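Local coordinates for protein aeromonas extracellular serine protease (Aeromonas sobria, PDB 3WQB) that cleaves peptide bonds after paired basic residues, one of them lysine, as a secreted, calcium-binding subtilisin-family protease of the furin type and a probable virulence factor, at residues V477-I491 / I502-S514. The protein carries 1 engineered substitution. Residues are numbered along the deposited sequence; the frame is centred on the assembly and turned at random.
Sequences VMVSLDHQRLPDLLI and ILLSPFNSLVGQS. With CA (calcium ion), chain D.
A classic beta bulge joins the two segments within the P-domain: Ile491 and Leu504 form an antiparallel hydrogen-bonded pair, and the extra residue Leu503 is bonded to the same Ile491 carbonyl. Ile491 O accepts from Leu504 N at 3.1 Å and from Leu503 N along a more bent path (133°), while Ile491 N returns an almost straight bond to Leu504 O. Beside the bulge, Leu503 CD1 reaches Val477 CB (4.0 Å), an apolar contact between the corner after strand 500-502 and strand 471-482, which belongs to the other antiparallel sheet of the P-domain beta sandwich. Leu490, its CG anti to the backbone N (chi1 166°), sets CD1 against both Ile502 CG2 and Pro506 CD.

Further along, the 3-10 turn 486-488 docks on the loop 506-511. Phe507 N donates to a lone pair of Pro487 O at 2.7 Å, and the proline ring lies against the Leu510 carbonyl, with CD 3.2 Å from Leu510 O. Asn508 makes an Asx turn through OD1 to Leu510 N; its ND2 donates to Ser505 O and to a water, which in turn donates to Leu486 O and Leu489 O. At the start of the helix 512-520, Gln513 bridges the loop entering the turn: NE2 donates to His483 O (2.8 Å) and OE1 accepts from Leu486 N (2.9 Å), both nearly straight, which fixes the amide's rotation. The turn so held carries Asp488, whose OD2 binds the calcium ion at 2.3 Å, alongside Asp454, Asp553, Ala555, Asn578 and Asn579. Arg485 forms a salt bridge to the same oxygen, NE and NH2 both donating in the guanidinium plane, while NH1 bonds Gly557 O; Arg559 pairs with Asp488 OD1.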
loop_
_atom_site.group_PDB
_atom_site.type_symbol
_atom_site.label_atom_id
_atom_site.label_comp_id
_atom_site.label_asym_id
_atom_site.label_seq_id
_atom_site.Cartn_x
_atom_site.Cartn_y
_atom_site.Cartn_z
ATOM N N VAL A 477 15.652 1.664 -5.024
ATOM C CA VAL A 477 16.698 2.645 -4.773
ATOM C C VAL A 477 16.624 3.053 -3.307
ATOM O O VAL A 477 15.530 3.242 -2.760
ATOM C CB VAL A 477 16.524 3.884 -5.702
ATOM C CG1 VAL A 477 17.328 5.075 -5.248
ATOM C CG2 VAL A 477 16.899 3.544 -7.129
ATOM N N MET A 478 17.781 3.169 -2.660
ATOM C CA MET A 478 17.851 3.834 -1.358
ATOM C C MET A 478 18.617 5.124 -1.549
ATOM O O MET A 478 19.583 5.153 -2.312
ATOM C CB MET A 478 18.536 2.957 -0.314
ATOM C CG MET A 478 17.690 1.766 0.091
ATOM S SD MET A 478 18.458 0.820 1.409
ATOM C CE MET A 478 19.937 0.186 0.615
ATOM N N VAL A 479 18.164 6.191 -0.895
ATOM C CA VAL A 479 18.814 7.510 -1.013
ATOM C C VAL A 479 19.133 8.084 0.362
ATOM O O VAL A 479 18.320 8.001 1.294
ATOM C CB VAL A 479 17.956 8.531 -1.827
ATOM C CG1 VAL A 479 18.662 9.893 -1.907
ATOM C CG2 VAL A 479 17.692 8.018 -3.224
ATOM N N SER A 480 20.332 8.651 0.470
ATOM C CA SER A 480 20.735 9.420 1.642
ATOM C C SER A 480 21.198 10.789 1.178
ATOM O O SER A 480 22.004 10.900 0.255
ATOM C CB SER A 480 21.851 8.707 2.409
ATOM O OG SER A 480 21.368 7.468 2.901
ATOM N N LEU A 481 20.652 11.829 1.802
ATOM C CA LEU A 481 20.999 13.206 1.471
ATOM C C LEU A 481 20.657 14.118 2.640
ATOM O O LEU A 481 19.843 13.767 3.498
ATOM C CB LEU A 481 20.300 13.664 0.175
ATOM C CG LEU A 481 18.771 13.681 0.095
ATOM C CD1 LEU A 481 18.196 14.938 0.751
ATOM C CD2 LEU A 481 18.335 13.612 -1.360
ATOM N N ASP A 482 21.283 15.291 2.655
ATOM C CA ASP A 482 20.895 16.366 3.565
ATOM C C ASP A 482 20.216 17.474 2.790
ATOM O O ASP A 482 20.694 17.879 1.728
ATOM C CB ASP A 482 22.115 16.951 4.273
ATOM C CG ASP A 482 22.737 15.998 5.279
ATOM O OD1 ASP A 482 22.056 15.058 5.745
ATOM O OD2 ASP A 482 23.916 16.214 5.619
ATOM N N HIS A 483 19.098 17.956 3.322
ATOM C CA HIS A 483 18.382 19.092 2.753
ATOM C C HIS A 483 17.379 19.603 3.768
ATOM O O HIS A 483 16.664 18.819 4.398
ATOM C CB HIS A 483 17.659 18.700 1.460
ATOM C CG HIS A 483 17.137 19.865 0.685
ATOM N ND1 HIS A 483 15.969 20.515 1.014
ATOM C CD2 HIS A 483 17.616 20.484 -0.419
ATOM C CE1 HIS A 483 15.762 21.504 0.161
ATOM N NE2 HIS A 483 16.743 21.502 -0.724
ATOM N N GLN A 484 17.334 20.923 3.922
ATOM C CA GLN A 484 16.544 21.558 4.974
ATOM C C GLN A 484 15.034 21.672 4.703
ATOM O O GLN A 484 14.272 21.977 5.614
ATOM C CB GLN A 484 17.103 22.949 5.297
ATOM C CG GLN A 484 18.499 22.967 5.891
ATOM C CD GLN A 484 19.104 24.357 5.865
ATOM O OE1 GLN A 484 18.926 25.113 4.903
ATOM N NE2 GLN A 484 19.825 24.701 6.925
ATOM N N ARG A 485 14.613 21.454 3.461
ATOM C CA ARG A 485 13.188 21.455 3.111
ATOM C C ARG A 485 12.873 20.339 2.114
ATOM O O ARG A 485 12.730 20.557 0.909
ATOM C CB ARG A 485 12.734 22.830 2.608
ATOM C CG ARG A 485 11.229 22.921 2.412
ATOM C CD ARG A 485 10.733 24.352 2.249
ATOM N NE ARG A 485 11.032 24.888 0.927
ATOM C CZ ARG A 485 10.337 25.851 0.329
ATOM N NH1 ARG A 485 9.296 26.421 0.943
ATOM N NH2 ARG A 485 10.688 26.242 -0.893
ATOM N N LEU A 486 12.744 19.130 2.649
ATOM C CA LEU A 486 12.652 17.921 1.829
ATOM C C LEU A 486 11.652 17.939 0.674
ATOM O O LEU A 486 11.971 17.432 -0.396
ATOM C CB LEU A 486 12.437 16.667 2.693
ATOM C CG LEU A 486 13.656 16.207 3.498
ATOM C CD1 LEU A 486 13.237 15.199 4.549
ATOM C CD2 LEU A 486 14.748 15.639 2.595
ATOM N N PRO A 487 10.448 18.525 0.871
ATOM C CA PRO A 487 9.493 18.492 -0.243
ATOM C C PRO A 487 9.898 19.331 -1.459
ATOM O O PRO A 487 9.244 19.242 -2.480
ATOM C CB PRO A 487 8.186 19.001 0.388
ATOM C CG PRO A 487 8.348 18.675 1.839
ATOM C CD PRO A 487 9.792 18.963 2.116
ATOM N N ASP A 488 10.990 20.092 -1.368
ATOM C CA ASP A 488 11.531 20.763 -2.550
ATOM C C ASP A 488 12.129 19.793 -3.561
ATOM O O ASP A 488 12.378 20.172 -4.700
ATOM C CB ASP A 488 12.606 21.782 -2.154
ATOM C CG ASP A 488 12.029 23.037 -1.525
ATOM O OD1 ASP A 488 10.790 23.154 -1.441
ATOM O OD2 ASP A 488 12.835 23.903 -1.113
ATOM N N LEU A 489 12.374 18.554 -3.145
ATOM C CA LEU A 489 13.158 17.633 -3.961
ATOM C C LEU A 489 12.349 16.771 -4.917
ATOM O O LEU A 489 11.345 16.144 -4.545
ATOM C CB LEU A 489 14.064 16.764 -3.081
ATOM C CG LEU A 489 15.047 17.520 -2.185
ATOM C CD1 LEU A 489 15.807 16.524 -1.359
ATOM C CD2 LEU A 489 16.003 18.410 -2.982
ATOM N N LEU A 490 12.802 16.785 -6.166
ATOM C CA LEU A 490 12.345 15.897 -7.220
ATOM C C LEU A 490 13.430 14.841 -7.419
ATOM O O LEU A 490 14.588 15.178 -7.713
ATOM C CB LEU A 490 12.133 16.706 -8.510
ATOM C CG LEU A 490 11.978 15.942 -9.823
ATOM C CD1 LEU A 490 10.640 15.241 -9.862
ATOM C CD2 LEU A 490 12.108 16.883 -11.005
ATOM N N ILE A 491 13.069 13.572 -7.242
ATOM C CA ILE A 491 14.018 12.463 -7.385
ATOM C C ILE A 491 13.577 11.573 -8.539
ATOM O O ILE A 491 12.450 11.069 -8.552
ATOM C CB ILE A 491 14.133 11.660 -6.069
ATOM C CG1 ILE A 491 14.502 12.591 -4.908
ATOM C CG2 ILE A 491 15.121 10.488 -6.210
ATOM C CD1 ILE A 491 14.635 11.888 -3.548
ATOM N N ILE A 502 9.991 9.123 -12.227
ATOM C CA ILE A 502 10.023 9.975 -11.048
ATOM C C ILE A 502 9.730 9.119 -9.813
ATOM O O ILE A 502 8.625 8.603 -9.642
ATOM C CB ILE A 502 9.054 11.166 -11.186
ATOM C CG1 ILE A 502 9.547 12.090 -12.309
ATOM C CG2 ILE A 502 8.902 11.905 -9.857
ATOM C CD1 ILE A 502 8.531 13.115 -12.789
ATOM N N LEU A 503 10.749 8.947 -8.978
ATOM C CA LEU A 503 10.653 8.112 -7.770
ATOM C C LEU A 503 9.985 8.862 -6.634
ATOM O O LEU A 503 9.215 8.289 -5.862
ATOM C CB LEU A 503 12.035 7.660 -7.304
ATOM C CG LEU A 503 12.884 6.898 -8.312
ATOM C CD1 LEU A 503 14.210 6.548 -7.674
ATOM C CD2 LEU A 503 12.165 5.648 -8.796
ATOM N N LEU A 504 10.275 10.149 -6.537
ATOM C CA LEU A 504 9.628 10.998 -5.556
ATOM C C LEU A 504 9.303 12.338 -6.192
ATOM O O LEU A 504 10.186 13.074 -6.626
ATOM C CB LEU A 504 10.494 11.166 -4.301
ATOM C CG LEU A 504 9.866 11.940 -3.129
ATOM C CD1 LEU A 504 8.556 11.284 -2.647
ATOM C CD2 LEU A 504 10.871 12.094 -1.987
ATOM N N SER A 505 8.010 12.608 -6.278
ATOM C CA SER A 505 7.505 13.867 -6.769
ATOM C C SER A 505 7.610 14.912 -5.657
ATOM O O SER A 505 7.491 14.583 -4.478
ATOM C CB SER A 505 6.063 13.678 -7.239
ATOM O OG SER A 505 5.266 13.041 -6.246
ATOM N N PRO A 506 7.847 16.181 -6.024
ATOM C CA PRO A 506 8.015 17.218 -5.006
ATOM C C PRO A 506 6.688 17.662 -4.384
ATOM O O PRO A 506 5.606 17.310 -4.878
ATOM C CB PRO A 506 8.676 18.366 -5.783
ATOM C CG PRO A 506 8.204 18.179 -7.189
ATOM C CD PRO A 506 8.084 16.691 -7.390
ATOM N N PHE A 507 6.780 18.423 -3.298
ATOM C CA PHE A 507 5.608 19.009 -2.620
ATOM C C PHE A 507 4.762 17.920 -1.980
ATOM O O PHE A 507 3.550 18.042 -1.802
ATOM C CB PHE A 507 4.786 19.929 -3.545
ATOM C CG PHE A 507 5.633 20.887 -4.345
ATOM C CD1 PHE A 507 6.779 21.469 -3.793
ATOM C CD2 PHE A 507 5.290 21.206 -5.652
ATOM C CE1 PHE A 507 7.567 22.341 -4.545
ATOM C CE2 PHE A 507 6.074 22.077 -6.407
ATOM C CZ PHE A 507 7.208 22.648 -5.851
ATOM N N ASN A 508 5.450 16.844 -1.628
ATOM C CA ASN A 508 4.868 15.751 -0.872
ATOM C C ASN A 508 4.733 16.097 0.609
ATOM O O ASN A 508 4.975 17.244 1.017
ATOM C CB ASN A 508 5.734 14.517 -1.057
ATOM C CG ASN A 508 7.165 14.783 -0.685
ATOM O OD1 ASN A 508 7.479 15.000 0.487
ATOM N ND2 ASN A 508 8.046 14.803 -1.690
ATOM N N SER A 509 4.313 15.117 1.398
ATOM C CA SER A 509 3.969 15.332 2.797
ATOM C C SER A 509 5.137 15.272 3.781
ATOM O O SER A 509 4.911 15.268 4.991
ATOM C CB SER A 509 2.863 14.359 3.223
ATOM O OG SER A 509 3.364 13.036 3.318
ATOM N N LEU A 510 6.374 15.232 3.282
ATOM C CA LEU A 510 7.544 15.241 4.173
ATOM C C LEU A 510 7.819 16.621 4.764
ATOM O O LEU A 510 8.923 17.157 4.651
ATOM C CB LEU A 510 8.791 14.684 3.469
ATOM C CG LEU A 510 8.703 13.227 3.022
ATOM C CD1 LEU A 510 9.960 12.836 2.267
ATOM C CD2 LEU A 510 8.476 12.310 4.221
ATOM N N VAL A 511 6.809 17.158 5.438
ATOM C CA VAL A 511 6.858 18.510 6.006
ATOM C C VAL A 511 7.305 18.524 7.478
ATOM O O VAL A 511 7.223 19.558 8.152
ATOM C CB VAL A 511 5.482 19.212 5.858
ATOM C CG1 VAL A 511 5.099 19.363 4.383
ATOM C CG2 VAL A 511 4.392 18.452 6.641
ATOM N N GLY A 512 7.785 17.378 7.961
ATOM C CA GLY A 512 8.150 17.201 9.360
ATOM C C GLY A 512 9.249 18.107 9.870
ATOM O O GLY A 512 9.311 18.378 11.072
ATOM N N GLN A 513 10.119 18.584 8.982
ATOM C CA GLN A 513 11.168 19.510 9.412
ATOM C C GLN A 513 10.563 20.837 9.856
ATOM O O GLN A 513 10.975 21.397 10.877
ATOM C CB GLN A 513 12.193 19.731 8.311
ATOM C CG GLN A 513 12.956 18.478 7.935
ATOM C CD GLN A 513 13.650 18.613 6.587
ATOM O OE1 GLN A 513 13.022 18.931 5.575
ATOM N NE2 GLN A 513 14.949 18.377 6.575
ATOM N N SER A 514 9.573 21.312 9.107
ATOM C CA SER A 514 8.841 22.522 9.460
ATOM C C SER A 514 7.995 22.315 10.714
ATOM O O SER A 514 7.941 23.190 11.584
ATOM C CB SER A 514 7.976 22.997 8.293
ATOM O OG SER A 514 8.794 23.402 7.210
HETATM CA CA CA D . 14.540 25.178 -2.080
HETATM O O HOH W 1 10.806 15.436 -1.894
#